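Local coordinates for protein Bpsl2520 (Burkholderia pseudomallei K96243, PDB 6F03) that is a putative exported, secreted antigen of the DUF2059 family, all-helical in build, whose molecular function is not established, at residues Arg166-Val169 and Asn170-Gln174; Ala36-Asp39 and Ala40-Ala44. All blocks are in the same frame, centred on the assembly; numbering follows the deposited sequence.

Contact 1 (Arg166-Val169 and Asn170-Gln174)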
loop_
_atom_site.group_PDB
_atom_site.type_symbol
_atom_site.label_atom_id
_atom_site.label_comp_id
_atom_site.label_asym_id
_atom_site.label_seq_id
_atom_site.Cartn_x
_atom_site.Cartn_y
_atom_site.Cartn_z
ATOM N N ARG B 166 -9.630 -5.311 -4.413
ATOM C CA ARG B 166 -8.712 -6.337 -3.926
ATOM C C ARG B 166 -8.759 -7.587 -4.796
ATOM O O ARG B 166 -7.712 -8.187 -5.097
ATOM C CB ARG B 166 -9.029 -6.666 -2.469
ATOM C CG ARG B 166 -8.442 -5.647 -1.526
ATOM C CD ARG B 166 -8.442 -6.125 -0.095
ATOM N NE ARG B 166 -9.786 -6.178 0.461
ATOM C CZ ARG B 166 -10.442 -5.110 0.904
ATOM N NH1 ARG B 166 -9.875 -3.910 0.835
ATOM N NH2 ARG B 166 -11.669 -5.236 1.403
ATOM N N ASP B 167 -9.962 -7.990 -5.211
ATOM C CA ASP B 167 -10.105 -9.168 -6.061
ATOM C C ASP B 167 -9.310 -9.026 -7.354
ATOM O O ASP B 167 -8.656 -9.977 -7.803
ATOM C CB ASP B 167 -11.582 -9.395 -6.374
ATOM C CG ASP B 167 -12.270 -10.300 -5.358
ATOM O OD1 ASP B 167 -11.907 -10.242 -4.155
ATOM O OD2 ASP B 167 -13.213 -11.031 -5.758
ATOM N N VAL B 168 -9.372 -7.851 -7.980
ATOM C CA VAL B 168 -8.613 -7.634 -9.207
ATOM C C VAL B 168 -7.110 -7.759 -8.940
ATOM O O VAL B 168 -6.411 -8.559 -9.572
ATOM C CB VAL B 168 -8.980 -6.272 -9.819
ATOM C CG1 VAL B 168 -8.010 -5.925 -10.912
ATOM C CG2 VAL B 168 -10.432 -6.314 -10.372
ATOM N N VAL B 169 -6.601 -7.001 -7.973
ATOM C CA VAL B 169 -5.160 -6.955 -7.728
ATOM C C VAL B 169 -4.647 -8.301 -7.210
ATOM O O VAL B 169 -3.622 -8.810 -7.674
ATOM C CB VAL B 169 -4.840 -5.805 -6.761
ATOM C CG1 VAL B 169 -3.366 -5.819 -6.350
ATOM C CG2 VAL B 169 -5.247 -4.457 -7.401
ATOM N N ASN B 170 -5.352 -8.906 -6.252
ATOM C CA ASN B 170 -4.894 -10.186 -5.694
ATOM C C ASN B 170 -4.914 -11.300 -6.735
ATOM O O ASN B 170 -4.028 -12.165 -6.740
ATOM C CB ASN B 170 -5.758 -10.604 -4.499
ATOM C CG ASN B 170 -5.570 -9.697 -3.303
ATOM O OD1 ASN B 170 -4.591 -8.939 -3.227
ATOM N ND2 ASN B 170 -6.521 -9.752 -2.364
ATOM N N GLY B 171 -5.935 -11.318 -7.603
ATOM C CA GLY B 171 -5.988 -12.337 -8.636
ATOM C C GLY B 171 -4.839 -12.227 -9.623
ATOM O O GLY B 171 -4.263 -13.236 -10.030
ATOM N N LEU B 172 -4.522 -11.002 -10.052
ATOM C CA LEU B 172 -3.419 -10.797 -10.984
ATOM C C LEU B 172 -2.072 -11.087 -10.318
ATOM O O LEU B 172 -1.183 -11.687 -10.929
ATOM C CB LEU B 172 -3.467 -9.370 -11.522
ATOM C CG LEU B 172 -4.708 -9.023 -12.372
ATOM C CD1 LEU B 172 -4.821 -7.535 -12.555
ATOM C CD2 LEU B 172 -4.648 -9.723 -13.728
HETATM N N MSE B 173 -1.911 -10.676 -9.067
HETATM C CA MSE B 173 -0.733 -11.000 -8.279
HETATM C C MSE B 173 -0.518 -12.518 -8.220
HETATM O O MSE B 173 0.593 -13.002 -8.402
HETATM C CB MSE B 173 -0.878 -10.419 -6.875
HETATM C CG MSE B 173 0.419 -10.210 -6.115
HETATM SE SE MSE B 173 0.057 -9.630 -4.275
HETATM C CE MSE B 173 -0.581 -7.821 -4.650
ATOM N N GLN B 174 -1.587 -13.278 -7.980
ATOM C CA GLN B 174 -1.428 -14.723 -7.880
ATOM C C GLN B 174 -0.984 -15.329 -9.204
ATOM O O GLN B 174 -0.191 -16.275 -9.223
ATOM C CB GLN B 174 -2.725 -15.360 -7.389
ATOM C CG GLN B 174 -2.852 -15.325 -5.855
ATOM C CD GLN B 174 -4.193 -15.844 -5.334
ATOM O OE1 GLN B 174 -5.044 -16.298 -6.101
ATOM N NE2 GLN B 174 -4.379 -15.778 -4.017
#
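Val169 and Met173, one helical turn apart, meet at an oblique angle, the end of the longer chain folding back over the valine. Met173 is a selenomethionine; its CG stands opposite the backbone N and the chain then bends at its last torsion (chi3 -71°), which turns CE back to within 3.8 Å of Val169 CG1. Val168 and Leu172 form the next i to i+4 pair in a different manner: the two side chains run alongside and point the same way, with Val168 CG1 3.9 Å from Leu172 CD1. On another side of the helix, the amide of Asn170 lies over the preceding turn, where its ND2 comes 4.0 Å from Arg166 CB. The pattern is that of a regular alpha-helix, here in the middle of the long helix 152-193. Four successive backbone bonds carry it, from Asn170 N to Arg166 O at 2.7 Å through to Met173 N to Val169 O at 2.9 Å; those from Gly171 N to Asp167 O and from Leu172 N to Val168 O lie between. One face of this helix packs on the second subunit: Val168 rests on its Ala132, Val169 on its Ile62 and Leu172 on its Ala125. Asp167 divides its carboxylate, OD1 accepting from Gln163 NE2 of the same chain and OD2 hydrogen-bonding Tyr136 OH of the second subunit.

Contact 2 (Ala36-Asp39 and Ala40-Ala44)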
loop_
_atom_site.group_PDB
_atom_site.type_symbol
_atom_site.label_atom_id
_atom_site.label_comp_id
_atom_site.label_asym_id
_atom_site.label_seq_id
_atom_site.Cartn_x
_atom_site.Cartn_y
_atom_site.Cartn_z
ATOM N N ALA B 36 -7.357 25.385 5.929
ATOM C CA ALA B 36 -8.125 26.616 5.774
ATOM C C ALA B 36 -9.453 26.574 6.527
ATOM O O ALA B 36 -9.933 25.507 6.923
ATOM C CB ALA B 36 -8.398 26.891 4.291
ATOM N N PRO B 37 -10.074 27.743 6.719
ATOM C CA PRO B 37 -11.383 27.818 7.396
ATOM C C PRO B 37 -12.521 27.359 6.491
ATOM O O PRO B 37 -12.603 27.761 5.329
ATOM C CB PRO B 37 -11.524 29.307 7.753
ATOM C CG PRO B 37 -10.218 29.958 7.408
ATOM C CD PRO B 37 -9.525 29.077 6.422
ATOM N N ILE B 38 -13.338 26.437 6.996
ATOM C CA ILE B 38 -14.477 25.888 6.256
ATOM C C ILE B 38 -15.706 26.739 6.572
ATOM O O ILE B 38 -16.062 26.910 7.743
ATOM C CB ILE B 38 -14.726 24.416 6.630
ATOM C CG1 ILE B 38 -13.465 23.567 6.441
ATOM C CG2 ILE B 38 -15.876 23.836 5.822
ATOM C CD1 ILE B 38 -13.552 22.188 7.099
ATOM N N ASP B 39 -16.372 27.259 5.543
ATOM C CA ASP B 39 -17.578 28.041 5.812
ATOM C C ASP B 39 -18.696 27.141 6.355
ATOM O O ASP B 39 -18.681 25.918 6.205
ATOM C CB ASP B 39 -18.063 28.779 4.562
ATOM C CG ASP B 39 -18.427 27.848 3.431
ATOM O OD1 ASP B 39 -17.511 27.344 2.753
ATOM O OD2 ASP B 39 -19.636 27.626 3.218
ATOM N N ALA B 40 -19.691 27.776 6.973
ATOM C CA ALA B 40 -20.646 27.038 7.792
ATOM C C ALA B 40 -21.478 26.057 6.966
ATOM O O ALA B 40 -21.683 24.908 7.380
ATOM C CB ALA B 40 -21.556 28.020 8.536
ATOM N N ASP B 41 -21.945 26.476 5.786
ATOM C CA ASP B 41 -22.813 25.606 5.004
ATOM C C ASP B 41 -22.032 24.446 4.407
ATOM O O ASP B 41 -22.565 23.335 4.284
ATOM C CB ASP B 41 -23.519 26.405 3.902
ATOM C CG ASP B 41 -24.503 27.418 4.463
ATOM O OD1 ASP B 41 -25.051 27.162 5.564
ATOM O OD2 ASP B 41 -24.713 28.474 3.812
ATOM N N LYS B 42 -20.764 24.675 4.065
ATOM C CA LYS B 42 -19.913 23.587 3.600
ATOM C C LYS B 42 -19.586 22.610 4.731
ATOM O O LYS B 42 -19.607 21.393 4.524
ATOM C CB LYS B 42 -18.640 24.149 2.971
ATOM C CG LYS B 42 -17.810 23.097 2.241
ATOM C CD LYS B 42 -16.761 23.754 1.350
ATOM C CE LYS B 42 -16.123 22.726 0.445
ATOM N NZ LYS B 42 -15.088 23.317 -0.446
ATOM N N LYS B 43 -19.282 23.120 5.929
ATOM C CA LYS B 43 -19.011 22.238 7.059
ATOM C C LYS B 43 -20.195 21.314 7.334
ATOM O O LYS B 43 -20.029 20.097 7.492
ATOM C CB LYS B 43 -18.668 23.057 8.304
ATOM C CG LYS B 43 -18.265 22.200 9.521
ATOM C CD LYS B 43 -17.919 23.048 10.751
ATOM C CE LYS B 43 -17.744 22.190 12.015
ATOM N NZ LYS B 43 -16.610 21.226 11.977
ATOM N N ALA B 44 -21.405 21.876 7.388
ATOM C CA ALA B 44 -22.577 21.052 7.659
ATOM C C ALA B 44 -22.802 20.026 6.560
ATOM O O ALA B 44 -23.255 18.914 6.834
ATOM C CB ALA B 44 -23.814 21.935 7.832
#
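Lys43 N gives its hydrogen to Asp39 O over 2.9 Å, an almost straight bond (165°) that closes the first turn of helix 40-52. The side chain of the same aspartate serves as the N-cap: OD2 accepts from Lys42 N at 3.3 Å, a longer bond that meets the carboxylate from well above its plane. Asp39 can do this because its CG is tucked between the backbone N and the carbonyl carbon (chi1 61°), folding the carboxylate back toward the first turn. There it crosses the side chain of Lys42 at about a right angle, OD1 lying 3.4 Å from Lys42 CB. The residue before the cap adds an apolar touch: Ile38 CG2 sits 3.8 Å from Lys43 CB and 4.1 Å from Lys42 CG. Lys42 then runs out extended, leaving its ammonium 5.7 Å from Asp39 OD1 (measured at NZ), too far for contact. That ammonium instead hydrogen-bonds the carbonyl oxygens of Ala134 and Tyr137, while its chain lies on Thr139 and Ile142 of helix 139-150. Ile38 packs on Tyr130, Asp131 and Ala134 of helix 119-136, and Lys43 makes a cation-pi contact with Tyr130.

How the contacts relate
Contact 2 comes first along the chain, at the point where the N-terminal loop 36-39 turns into helix 40-52; contact 1 follows much later, within helix 152-193. They lie in series, neither nesting nor crossing, and each joins immediately adjoining residues, with no intervening loop to close. Their centres are about 40 Å apart and their nearest atoms about 27 Å. The start of helix 40-52 is tied to helices 119-136 and 139-150 of its own chain, whereas one face of 166-174, with Asp167, Val168, Val169 and Leu172, meets helices 55-84 and 119-136 of the second subunit. Helix 119-136 is common to both settings, with residues of one copy beneath contact 2 and residues of the other copy against contact 1.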